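Local coordinates for WbbM protein (Klebsiella pneumoniae, PDB 6U4B) that probably acts as a bifunctional, trimeric glycosyltransferase that polymerises O antigen and binds magnesium, at residues K30-H35 against V98-Y103; A40-A45 against E131-F136; H102-L107 against R282-N287. One frame throughout, in Å; residues are numbered along the deposited sequence.

Interaction 1: K30-H35 against V98-Y103; sequences KIYTSH and VGFMHY
The ring of Tyr32 lies beside that of Phe100, slid so far along that the two barely overlap: their centroids are 5.8 Å apart and their planes differ by 29°. The nearest touch is Tyr32 CB on Phe100 CD2, at 3.9 Å. Similar first torsions (chi1 -59° in Tyr32, -58° in Phe100) send both rings off the same face of the sheet. Helix 82-91 covers this face through Val88, while the Tyr32 hydroxyl reaches Glu92. Beneath the rings, Tyr32 bonds from N to Gly99 O (2.9 Å) and accepts Met101 N at its O (2.8 Å). Gly99, lacking a side chain, lets the strands come close, its CA only 4.2 Å from that of Ile31, so the branched Ile31 can lie over the glycine backbone. On the opposite face from the two rings, that of Ile31 and Met101, the flexible Met101 bends at chi3 and brings CE to Ile31 CG2, 3.8 Å away. Further on, where the last N-H...O bond, from Ser34 to Met101 O, is weak, water takes over: one molecule links Ser34 OG with Met101 O, another Ser34 O with Tyr103 N. There Tyr103 CB sits over a face of the His35 imidazole, 3.6 Å from its centroid, a CH-pi contact. His35 NE2 meets Thr33 OG1 in the ring plane (3.0 Å), and ND1 bonds to Ser39 OG. Parallel strands 47-51, 29-35 and 97-102, with helix 82-91 packed on one face, are consistent with a Rossmann-like alpha/beta domain, as in many glycosyltransferases.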
loop_
_atom_site.group_PDB
_atom_site.type_symbol
_atom_site.label_atom_id
_atom_site.label_comp_id
_atom_site.label_asym_id
_atom_site.label_seq_id
_atom_site.Cartn_x
_atom_site.Cartn_y
_atom_site.Cartn_z
ATOM N N LYS A 30 -3.280 -48.266 -21.635
ATOM C CA LYS A 30 -3.573 -46.971 -21.033
ATOM C C LYS A 30 -4.315 -46.138 -22.063
ATOM O O LYS A 30 -3.766 -45.832 -23.127
ATOM C CB LYS A 30 -2.295 -46.261 -20.574
ATOM C CG LYS A 30 -1.679 -46.863 -19.321
ATOM C CD LYS A 30 -0.331 -46.239 -19.001
ATOM C CE LYS A 30 -0.383 -45.436 -17.712
ATOM N NZ LYS A 30 0.977 -45.001 -17.289
ATOM N N ILE A 31 -5.561 -45.790 -21.760
ATOM C CA ILE A 31 -6.406 -45.005 -22.651
ATOM C C ILE A 31 -6.771 -43.711 -21.940
ATOM O O ILE A 31 -7.140 -43.729 -20.760
ATOM C CB ILE A 31 -7.669 -45.780 -23.064
ATOM C CG1 ILE A 31 -7.289 -47.130 -23.676
ATOM C CG2 ILE A 31 -8.497 -44.966 -24.048
ATOM C CD1 ILE A 31 -8.468 -48.039 -23.918
ATOM N N TYR A 32 -6.674 -42.595 -22.656
ATOM C CA TYR A 32 -6.878 -41.272 -22.084
ATOM C C TYR A 32 -8.162 -40.654 -22.622
ATOM O O TYR A 32 -8.452 -40.742 -23.817
ATOM C CB TYR A 32 -5.683 -40.363 -22.390
ATOM C CG TYR A 32 -4.377 -40.902 -21.852
ATOM C CD1 TYR A 32 -3.882 -40.481 -20.625
ATOM C CD2 TYR A 32 -3.649 -41.846 -22.567
ATOM C CE1 TYR A 32 -2.693 -40.980 -20.127
ATOM C CE2 TYR A 32 -2.462 -42.352 -22.078
ATOM C CZ TYR A 32 -1.988 -41.915 -20.859
ATOM O OH TYR A 32 -0.805 -42.418 -20.371
ATOM N N THR A 33 -8.931 -40.036 -21.730
ATOM C CA THR A 33 -10.150 -39.330 -22.100
ATOM C C THR A 33 -9.946 -37.830 -21.929
ATOM O O THR A 33 -9.316 -37.384 -20.963
ATOM C CB THR A 33 -11.345 -39.797 -21.261
ATOM O OG1 THR A 33 -11.009 -39.754 -19.868
ATOM C CG2 THR A 33 -11.738 -41.218 -21.640
ATOM N N SER A 34 -10.482 -37.055 -22.868
ATOM C CA SER A 34 -10.280 -35.612 -22.910
ATOM C C SER A 34 -11.499 -34.897 -22.341
ATOM O O SER A 34 -12.613 -35.056 -22.851
ATOM C CB SER A 34 -10.007 -35.144 -24.337
ATOM O OG SER A 34 -8.723 -35.563 -24.763
ATOM N N HIS A 35 -11.280 -34.101 -21.300
ATOM C CA HIS A 35 -12.331 -33.328 -20.659
ATOM C C HIS A 35 -11.962 -31.849 -20.679
ATOM O O HIS A 35 -10.788 -31.484 -20.579
ATOM C CB HIS A 35 -12.556 -33.782 -19.212
ATOM C CG HIS A 35 -12.798 -35.254 -19.062
ATOM N ND1 HIS A 35 -14.030 -35.776 -18.731
ATOM C CD2 HIS A 35 -11.960 -36.312 -19.183
ATOM C CE1 HIS A 35 -13.943 -37.092 -18.659
ATOM N NE2 HIS A 35 -12.698 -37.443 -18.930
ATOM N N VAL A 98 -1.551 -47.673 -26.307
ATOM C CA VAL A 98 -1.895 -46.301 -25.950
ATOM C C VAL A 98 -3.130 -45.900 -26.743
ATOM O O VAL A 98 -3.185 -46.105 -27.961
ATOM C CB VAL A 98 -0.727 -45.333 -26.220
ATOM C CG1 VAL A 98 -1.126 -43.903 -25.894
ATOM C CG2 VAL A 98 0.499 -45.741 -25.415
ATOM N N GLY A 99 -4.117 -45.321 -26.052
ATOM C CA GLY A 99 -5.386 -45.011 -26.674
ATOM C C GLY A 99 -5.936 -43.677 -26.211
ATOM O O GLY A 99 -5.490 -43.102 -25.217
ATOM N N PHE A 100 -6.923 -43.195 -26.963
ATOM C CA PHE A 100 -7.567 -41.920 -26.689
ATOM C C PHE A 100 -9.042 -42.013 -27.042
ATOM O O PHE A 100 -9.400 -42.519 -28.109
ATOM C CB PHE A 100 -6.920 -40.773 -27.477
ATOM C CG PHE A 100 -5.455 -40.607 -27.209
ATOM C CD1 PHE A 100 -4.521 -41.269 -27.983
ATOM C CD2 PHE A 100 -5.012 -39.792 -26.182
ATOM C CE1 PHE A 100 -3.169 -41.122 -27.738
ATOM C CE2 PHE A 100 -3.664 -39.638 -25.930
ATOM C CZ PHE A 100 -2.739 -40.304 -26.710
ATOM N N MET A 101 -9.889 -41.527 -26.138
ATOM C CA MET A 101 -11.327 -41.470 -26.353
ATOM C C MET A 101 -11.837 -40.114 -25.889
ATOM O O MET A 101 -11.155 -39.389 -25.162
ATOM C CB MET A 101 -12.054 -42.603 -25.612
ATOM C CG MET A 101 -11.605 -44.003 -26.020
ATOM S SD MET A 101 -12.591 -45.357 -25.334
ATOM C CE MET A 101 -12.255 -45.192 -23.583
ATOM N N HIS A 102 -13.039 -39.765 -26.338
ATOM C CA HIS A 102 -13.684 -38.545 -25.880
ATOM C C HIS A 102 -14.273 -38.764 -24.486
ATOM O O HIS A 102 -14.235 -39.867 -23.936
ATOM C CB HIS A 102 -14.752 -38.103 -26.877
ATOM C CG HIS A 102 -14.250 -37.984 -28.282
ATOM N ND1 HIS A 102 -13.358 -37.009 -28.672
ATOM C CD2 HIS A 102 -14.505 -38.725 -29.386
ATOM C CE1 HIS A 102 -13.087 -37.151 -29.958
ATOM N NE2 HIS A 102 -13.772 -38.185 -30.415
ATOM N N TYR A 103 -14.822 -37.700 -23.895
ATOM C CA TYR A 103 -15.366 -37.799 -22.546
ATOM C C TYR A 103 -16.802 -38.303 -22.525
ATOM O O TYR A 103 -17.221 -38.889 -21.521
ATOM C CB TYR A 103 -15.277 -36.449 -21.812
ATOM C CG TYR A 103 -16.262 -35.384 -22.249
ATOM C CD1 TYR A 103 -17.432 -35.158 -21.534
ATOM C CD2 TYR A 103 -16.007 -34.581 -23.356
ATOM C CE1 TYR A 103 -18.329 -34.175 -21.915
ATOM C CE2 TYR A 103 -16.904 -33.591 -23.749
ATOM C CZ TYR A 103 -18.063 -33.397 -23.024
ATOM O OH TYR A 103 -18.953 -32.419 -23.409
HETATM O O HOH W 1 -13.679 -35.242 -25.534
HETATM O O HOH W 2 -8.786 -37.819 -26.069
#

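Interaction 2: A40-A45 against E131-F136; sequences AFLNAA and EYEKIF
Glu133 OE2 receives the backbone N-H of Asn43 at 2.7 Å, a short bond with an N-H...O angle of 156°. The amide arrives on the syn side of the carboxylate but 26° out of its plane. The same oxygen also touches Asn43 CB, 3.2 Å away. The two side chains run nearly perpendicular, the amide plane turned 51° from that of the carboxylate, and Asn43 ND2 comes to 3.0 Å from Glu133 OE1. Glutamate suits the place because its chain, extended beyond CG, carries the carboxylate from the helix surface across to a loop whose backbone stays well apart, the CA atoms of Leu42 and Glu133 being 7.7 Å from each other. Its methylene part is also used. Leu42 and Glu133 run antiparallel alongside each other, and Leu42 CD2 settles 4.0 Å from Glu133 CG. The same methyl lies at the edge of the Tyr132 ring, close to the plane, 4.2 Å from CE2. Leucine thus fills the apolar side of the contact, while the exposed Asn43 lies at its polar border. Tyr132 in turn is anchored through its hydroxyl, which bonds to both Thr283 OG1 and His106 ND1 and so joins the helix to strand 277-285 and to the loop at His106. A side-chain-to-main-chain hydrogen bond thus ties the loop after strand 29-35 to helix 130-135, an arrangement at the C-terminal end of a parallel strand that is consistent with a Rossmann-like alpha/beta domain.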
loop_
_atom_site.group_PDB
_atom_site.type_symbol
_atom_site.label_atom_id
_atom_site.label_comp_id
_atom_site.label_asym_id
_atom_site.label_seq_id
_atom_site.Cartn_x
_atom_site.Cartn_y
_atom_site.Cartn_z
ATOM N N ALA A 40 -18.336 -36.689 -16.112
ATOM C CA ALA A 40 -18.187 -37.987 -15.462
ATOM C C ALA A 40 -16.937 -38.716 -15.937
ATOM O O ALA A 40 -16.574 -38.671 -17.117
ATOM C CB ALA A 40 -19.424 -38.848 -15.723
ATOM N N PHE A 41 -16.286 -39.404 -15.003
ATOM C CA PHE A 41 -15.079 -40.172 -15.276
ATOM C C PHE A 41 -15.399 -41.660 -15.307
ATOM O O PHE A 41 -16.208 -42.150 -14.512
ATOM C CB PHE A 41 -14.011 -39.903 -14.215
ATOM C CG PHE A 41 -13.539 -38.478 -14.171
ATOM C CD1 PHE A 41 -13.387 -37.824 -12.959
ATOM C CD2 PHE A 41 -13.236 -37.796 -15.340
ATOM C CE1 PHE A 41 -12.948 -36.509 -12.915
ATOM C CE2 PHE A 41 -12.794 -36.483 -15.300
ATOM C CZ PHE A 41 -12.650 -35.839 -14.086
ATOM N N LEU A 42 -14.757 -42.374 -16.225
ATOM C CA LEU A 42 -14.896 -43.821 -16.270
ATOM C C LEU A 42 -14.168 -44.457 -15.091
ATOM O O LEU A 42 -13.111 -43.992 -14.659
ATOM C CB LEU A 42 -14.351 -44.368 -17.590
ATOM C CG LEU A 42 -15.172 -43.980 -18.820
ATOM C CD1 LEU A 42 -14.480 -44.424 -20.101
ATOM C CD2 LEU A 42 -16.569 -44.571 -18.725
ATOM N N ASN A 43 -14.743 -45.542 -14.575
ATOM C CA ASN A 43 -14.252 -46.127 -13.334
ATOM C C ASN A 43 -13.019 -46.997 -13.516
ATOM O O ASN A 43 -12.284 -47.208 -12.546
ATOM C CB ASN A 43 -15.353 -46.950 -12.663
ATOM C CG ASN A 43 -16.460 -46.089 -12.102
ATOM O OD1 ASN A 43 -16.217 -44.983 -11.617
ATOM N ND2 ASN A 43 -17.688 -46.589 -12.165
ATOM N N ALA A 44 -12.773 -47.512 -14.717
ATOM C CA ALA A 44 -11.661 -48.432 -14.902
ATOM C C ALA A 44 -10.333 -47.710 -14.709
ATOM O O ALA A 44 -10.138 -46.587 -15.184
ATOM C CB ALA A 44 -11.724 -49.078 -16.285
ATOM N N ALA A 45 -9.417 -48.370 -13.994
ATOM C CA ALA A 45 -8.134 -47.763 -13.667
ATOM C C ALA A 45 -7.264 -47.536 -14.895
ATOM O O ALA A 45 -6.347 -46.709 -14.847
ATOM C CB ALA A 45 -7.386 -48.635 -12.657
ATOM N N GLU A 131 -23.791 -50.127 -15.673
ATOM C CA GLU A 131 -24.261 -50.920 -16.807
ATOM C C GLU A 131 -23.590 -50.481 -18.103
ATOM O O GLU A 131 -23.263 -51.317 -18.955
ATOM C CB GLU A 131 -25.779 -50.813 -16.935
ATOM C CG GLU A 131 -26.346 -51.551 -18.139
ATOM C CD GLU A 131 -27.742 -51.087 -18.507
ATOM O OE1 GLU A 131 -28.193 -50.064 -17.951
ATOM O OE2 GLU A 131 -28.384 -51.742 -19.355
ATOM N N TYR A 132 -23.389 -49.172 -18.271
ATOM C CA TYR A 132 -22.723 -48.650 -19.460
ATOM C C TYR A 132 -21.335 -49.256 -19.620
ATOM O O TYR A 132 -20.970 -49.730 -20.703
ATOM C CB TYR A 132 -22.645 -47.122 -19.372
ATOM C CG TYR A 132 -21.835 -46.455 -20.465
ATOM C CD1 TYR A 132 -22.380 -46.232 -21.722
ATOM C CD2 TYR A 132 -20.535 -46.025 -20.231
ATOM C CE1 TYR A 132 -21.651 -45.614 -22.721
ATOM C CE2 TYR A 132 -19.798 -45.404 -21.224
ATOM C CZ TYR A 132 -20.361 -45.204 -22.468
ATOM O OH TYR A 132 -19.635 -44.590 -23.464
ATOM N N GLU A 133 -20.549 -49.259 -18.542
ATOM C CA GLU A 133 -19.196 -49.796 -18.606
ATOM C C GLU A 133 -19.197 -51.309 -18.785
ATOM O O GLU A 133 -18.235 -51.867 -19.326
ATOM C CB GLU A 133 -18.425 -49.400 -17.348
ATOM C CG GLU A 133 -18.196 -47.901 -17.221
ATOM C CD GLU A 133 -17.726 -47.494 -15.838
ATOM O OE1 GLU A 133 -18.572 -47.405 -14.921
ATOM O OE2 GLU A 133 -16.510 -47.277 -15.664
ATOM N N LYS A 134 -20.261 -51.985 -18.349
ATOM C CA LYS A 134 -20.336 -53.435 -18.489
ATOM C C LYS A 134 -20.677 -53.846 -19.917
ATOM O O LYS A 134 -20.004 -54.704 -20.499
ATOM C CB LYS A 134 -21.365 -54.005 -17.510
ATOM C CG LYS A 134 -21.480 -55.525 -17.536
ATOM C CD LYS A 134 -20.285 -56.188 -16.865
ATOM C CE LYS A 134 -20.411 -57.710 -16.866
ATOM N NZ LYS A 134 -20.240 -58.302 -18.227
ATOM N N ILE A 135 -21.723 -53.251 -20.499
ATOM C CA ILE A 135 -22.187 -53.716 -21.805
ATOM C C ILE A 135 -21.207 -53.330 -22.906
ATOM O O ILE A 135 -21.080 -54.042 -23.909
ATOM C CB ILE A 135 -23.603 -53.185 -22.102
ATOM C CG1 ILE A 135 -23.593 -51.665 -22.290
ATOM C CG2 ILE A 135 -24.564 -53.580 -20.989
ATOM C CD1 ILE A 135 -24.925 -51.107 -22.738
ATOM N N PHE A 136 -20.496 -52.218 -22.743
ATOM C CA PHE A 136 -19.549 -51.751 -23.741
ATOM C C PHE A 136 -18.116 -52.129 -23.402
ATOM O O PHE A 136 -17.184 -51.639 -24.047
ATOM C CB PHE A 136 -19.694 -50.238 -23.921
ATOM C CG PHE A 136 -21.035 -49.835 -24.460
ATOM C CD1 PHE A 136 -21.592 -50.515 -25.533
ATOM C CD2 PHE A 136 -21.757 -48.808 -23.879
ATOM C CE1 PHE A 136 -22.832 -50.163 -26.032
ATOM C CE2 PHE A 136 -23.001 -48.450 -24.372
ATOM C CZ PHE A 136 -23.539 -49.128 -25.450
#

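Interaction 3: H102-L107 against R282-N287; sequences HYRRHL and RTFVSN
Arg105 and Phe284 extend alongside each other in the same direction, their guanidinium and ring planes turned 48° against each other. They sit where the loop 102-107 runs along strand 277-285, which pairs with 122-125 and 152-159 in the mixed sheet of this alpha/beta domain. The run is roughly antiparallel (156° between end-to-end directions), with a single bridge, Leu107 to Arg282. Phe284 CE2 lies over one face of the Arg105 guanidinium, offset toward its rim and 3.6 Å from NH2, while Arg105 CG meets the phenyl edge in plane. The long, extended arginine suits this place: its aliphatic part flanks the ring and its flat end brings one face to the rim of the ring, at CE2. A second arginine reaches the same phenyl, Arg104 NH1 lying 3.5 Å from Phe284 CZ. The Arg104 side chain crosses that of Val285 obliquely, CG to CB 4.0 Å, and a bend at chi3 (64°) then turns the guanidinium back onto the strand. Arg104 NE gives a bond of 2.9 Å to Val285 O, NH1 a weak one to the same oxygen, and NH2 forms a salt bridge with Glu288. Val285 is thus gripped at both backbone polar atoms, because its N donates to Arg104 O at 3.0 Å. Threonine serves two residues earlier on the strand because its hydroxyl can act for the main chain: Thr283 OG1, which has Tyr132 as a further partner, takes the N-H of His106 at 3.1 Å. Thr283 N completes the exchange by donating to His106 O at 3.0 Å.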
loop_
_atom_site.group_PDB
_atom_site.type_symbol
_atom_site.label_atom_id
_atom_site.label_comp_id
_atom_site.label_asym_id
_atom_site.label_seq_id
_atom_site.Cartn_x
_atom_site.Cartn_y
_atom_site.Cartn_z
ATOM N N HIS A 102 -13.039 -39.765 -26.338
ATOM C CA HIS A 102 -13.684 -38.545 -25.880
ATOM C C HIS A 102 -14.273 -38.764 -24.486
ATOM O O HIS A 102 -14.235 -39.867 -23.936
ATOM C CB HIS A 102 -14.752 -38.103 -26.877
ATOM C CG HIS A 102 -14.250 -37.984 -28.282
ATOM N ND1 HIS A 102 -13.358 -37.009 -28.672
ATOM C CD2 HIS A 102 -14.505 -38.725 -29.386
ATOM C CE1 HIS A 102 -13.087 -37.151 -29.958
ATOM N NE2 HIS A 102 -13.772 -38.185 -30.415
ATOM N N TYR A 103 -14.822 -37.700 -23.895
ATOM C CA TYR A 103 -15.366 -37.799 -22.546
ATOM C C TYR A 103 -16.802 -38.303 -22.525
ATOM O O TYR A 103 -17.221 -38.889 -21.521
ATOM C CB TYR A 103 -15.277 -36.449 -21.812
ATOM C CG TYR A 103 -16.262 -35.384 -22.249
ATOM C CD1 TYR A 103 -17.432 -35.158 -21.534
ATOM C CD2 TYR A 103 -16.007 -34.581 -23.356
ATOM C CE1 TYR A 103 -18.329 -34.175 -21.915
ATOM C CE2 TYR A 103 -16.904 -33.591 -23.749
ATOM C CZ TYR A 103 -18.063 -33.397 -23.024
ATOM O OH TYR A 103 -18.953 -32.419 -23.409
ATOM N N ARG A 104 -17.566 -38.102 -23.600
ATOM C CA ARG A 104 -18.900 -38.680 -23.709
ATOM C C ARG A 104 -19.039 -39.593 -24.922
ATOM O O ARG A 104 -20.153 -40.019 -25.243
ATOM C CB ARG A 104 -19.961 -37.577 -23.744
ATOM C CG ARG A 104 -20.440 -37.156 -22.370
ATOM C CD ARG A 104 -21.211 -35.850 -22.415
ATOM N NE ARG A 104 -22.445 -35.942 -23.185
ATOM C CZ ARG A 104 -23.310 -34.942 -23.315
ATOM N NH1 ARG A 104 -24.414 -35.103 -24.032
ATOM N NH2 ARG A 104 -23.070 -33.780 -22.723
ATOM N N ARG A 105 -17.941 -39.888 -25.614
ATOM C CA ARG A 105 -17.937 -40.809 -26.743
ATOM C C ARG A 105 -16.776 -41.772 -26.561
ATOM O O ARG A 105 -15.626 -41.340 -26.422
ATOM C CB ARG A 105 -17.821 -40.060 -28.075
ATOM C CG ARG A 105 -19.042 -39.229 -28.429
ATOM C CD ARG A 105 -18.709 -38.205 -29.499
ATOM N NE ARG A 105 -19.903 -37.555 -30.036
ATOM C CZ ARG A 105 -20.435 -36.438 -29.547
ATOM N NH1 ARG A 105 -19.885 -35.838 -28.499
ATOM N NH2 ARG A 105 -21.521 -35.923 -30.107
ATOM N N HIS A 106 -17.074 -43.065 -26.546
ATOM C CA HIS A 106 -16.087 -44.094 -26.251
ATOM C C HIS A 106 -16.160 -45.189 -27.309
ATOM O O HIS A 106 -16.968 -45.134 -28.241
ATOM C CB HIS A 106 -16.310 -44.670 -24.845
ATOM C CG HIS A 106 -16.310 -43.634 -23.765
ATOM N ND1 HIS A 106 -17.357 -43.481 -22.880
ATOM C CD2 HIS A 106 -15.392 -42.698 -23.426
ATOM C CE1 HIS A 106 -17.083 -42.495 -22.044
ATOM N NE2 HIS A 106 -15.897 -42.003 -22.353
ATOM N N LEU A 107 -15.308 -46.197 -27.153
ATOM C CA LEU A 107 -15.283 -47.350 -28.040
ATOM C C LEU A 107 -15.870 -48.562 -27.329
ATOM O O LEU A 107 -15.681 -48.742 -26.122
ATOM C CB LEU A 107 -13.859 -47.659 -28.498
ATOM C CG LEU A 107 -13.141 -46.602 -29.337
ATOM C CD1 LEU A 107 -11.657 -46.925 -29.404
ATOM C CD2 LEU A 107 -13.737 -46.522 -30.731
ATOM N N ARG A 282 -19.017 -47.144 -31.961
ATOM C CA ARG A 282 -18.914 -45.906 -31.201
ATOM C C ARG A 282 -20.098 -45.780 -30.254
ATOM O O ARG A 282 -21.215 -46.186 -30.578
ATOM C CB ARG A 282 -18.880 -44.681 -32.121
ATOM C CG ARG A 282 -17.751 -44.675 -33.126
ATOM C CD ARG A 282 -17.700 -43.363 -33.906
ATOM N NE ARG A 282 -18.699 -43.294 -34.972
ATOM C CZ ARG A 282 -18.500 -43.730 -36.213
ATOM N NH1 ARG A 282 -17.338 -44.274 -36.552
ATOM N NH2 ARG A 282 -19.463 -43.626 -37.119
ATOM N N THR A 283 -19.849 -45.205 -29.081
ATOM C CA THR A 283 -20.905 -44.933 -28.118
ATOM C C THR A 283 -21.100 -43.431 -27.951
ATOM O O THR A 283 -20.218 -42.625 -28.261
ATOM C CB THR A 283 -20.603 -45.565 -26.751
ATOM O OG1 THR A 283 -19.644 -44.765 -26.046
ATOM C CG2 THR A 283 -20.058 -46.978 -26.917
ATOM N N PHE A 284 -22.280 -43.063 -27.459
ATOM C CA PHE A 284 -22.568 -41.686 -27.092
ATOM C C PHE A 284 -23.396 -41.667 -25.818
ATOM O O PHE A 284 -24.338 -42.449 -25.665
ATOM C CB PHE A 284 -23.314 -40.927 -28.198
ATOM C CG PHE A 284 -23.725 -39.535 -27.796
ATOM C CD1 PHE A 284 -25.056 -39.226 -27.566
ATOM C CD2 PHE A 284 -22.774 -38.541 -27.623
ATOM C CE1 PHE A 284 -25.432 -37.948 -27.187
ATOM C CE2 PHE A 284 -23.144 -37.262 -27.241
ATOM C CZ PHE A 284 -24.475 -36.966 -27.025
ATOM N N VAL A 285 -23.035 -40.765 -24.910
ATOM C CA VAL A 285 -23.710 -40.590 -23.630
ATOM C C VAL A 285 -24.555 -39.328 -23.721
ATOM O O VAL A 285 -24.018 -38.223 -23.863
ATOM C CB VAL A 285 -22.702 -40.507 -22.474
ATOM C CG1 VAL A 285 -23.419 -40.272 -21.161
ATOM C CG2 VAL A 285 -21.869 -41.777 -22.418
ATOM N N SER A 286 -25.878 -39.490 -23.631
ATOM C CA SER A 286 -26.792 -38.386 -23.898
ATOM C C SER A 286 -26.984 -37.455 -22.707
ATOM O O SER A 286 -27.402 -36.309 -22.901
ATOM C CB SER A 286 -28.147 -38.932 -24.355
ATOM O OG SER A 286 -28.550 -40.031 -23.557
ATOM N N ASN A 287 -26.692 -37.907 -21.489
ATOM C CA ASN A 287 -26.869 -37.096 -20.288
ATOM C C ASN A 287 -25.528 -36.937 -19.587
ATOM O O ASN A 287 -24.946 -37.922 -19.120
ATOM C CB ASN A 287 -27.899 -37.723 -19.345
ATOM C CG ASN A 287 -29.306 -37.681 -19.906
ATOM O OD1 ASN A 287 -29.713 -36.694 -20.519
ATOM N ND2 ASN A 287 -30.058 -38.757 -19.700
#

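From the N terminus, strand 29-35 enters the sheet first, and interaction 1 closes a loop of 62 residues when strand 97-102 pairs with it. Interaction 2 crosses this: its loop 40-45 lies inside that span, yet its partner, 131-136, comes after it. Interaction 3 starts where interaction 1 ends, sharing His102 and Tyr103, and closes the longest loop, 174 residues, onto strand 277-285; it also crosses interaction 2. All three meet in space. Met101 packs on Leu42, His106 and Leu107, and Tyr132 joins interactions 2 and 3, tying the parallel strands, helix 130-135 and the late strand into one domain.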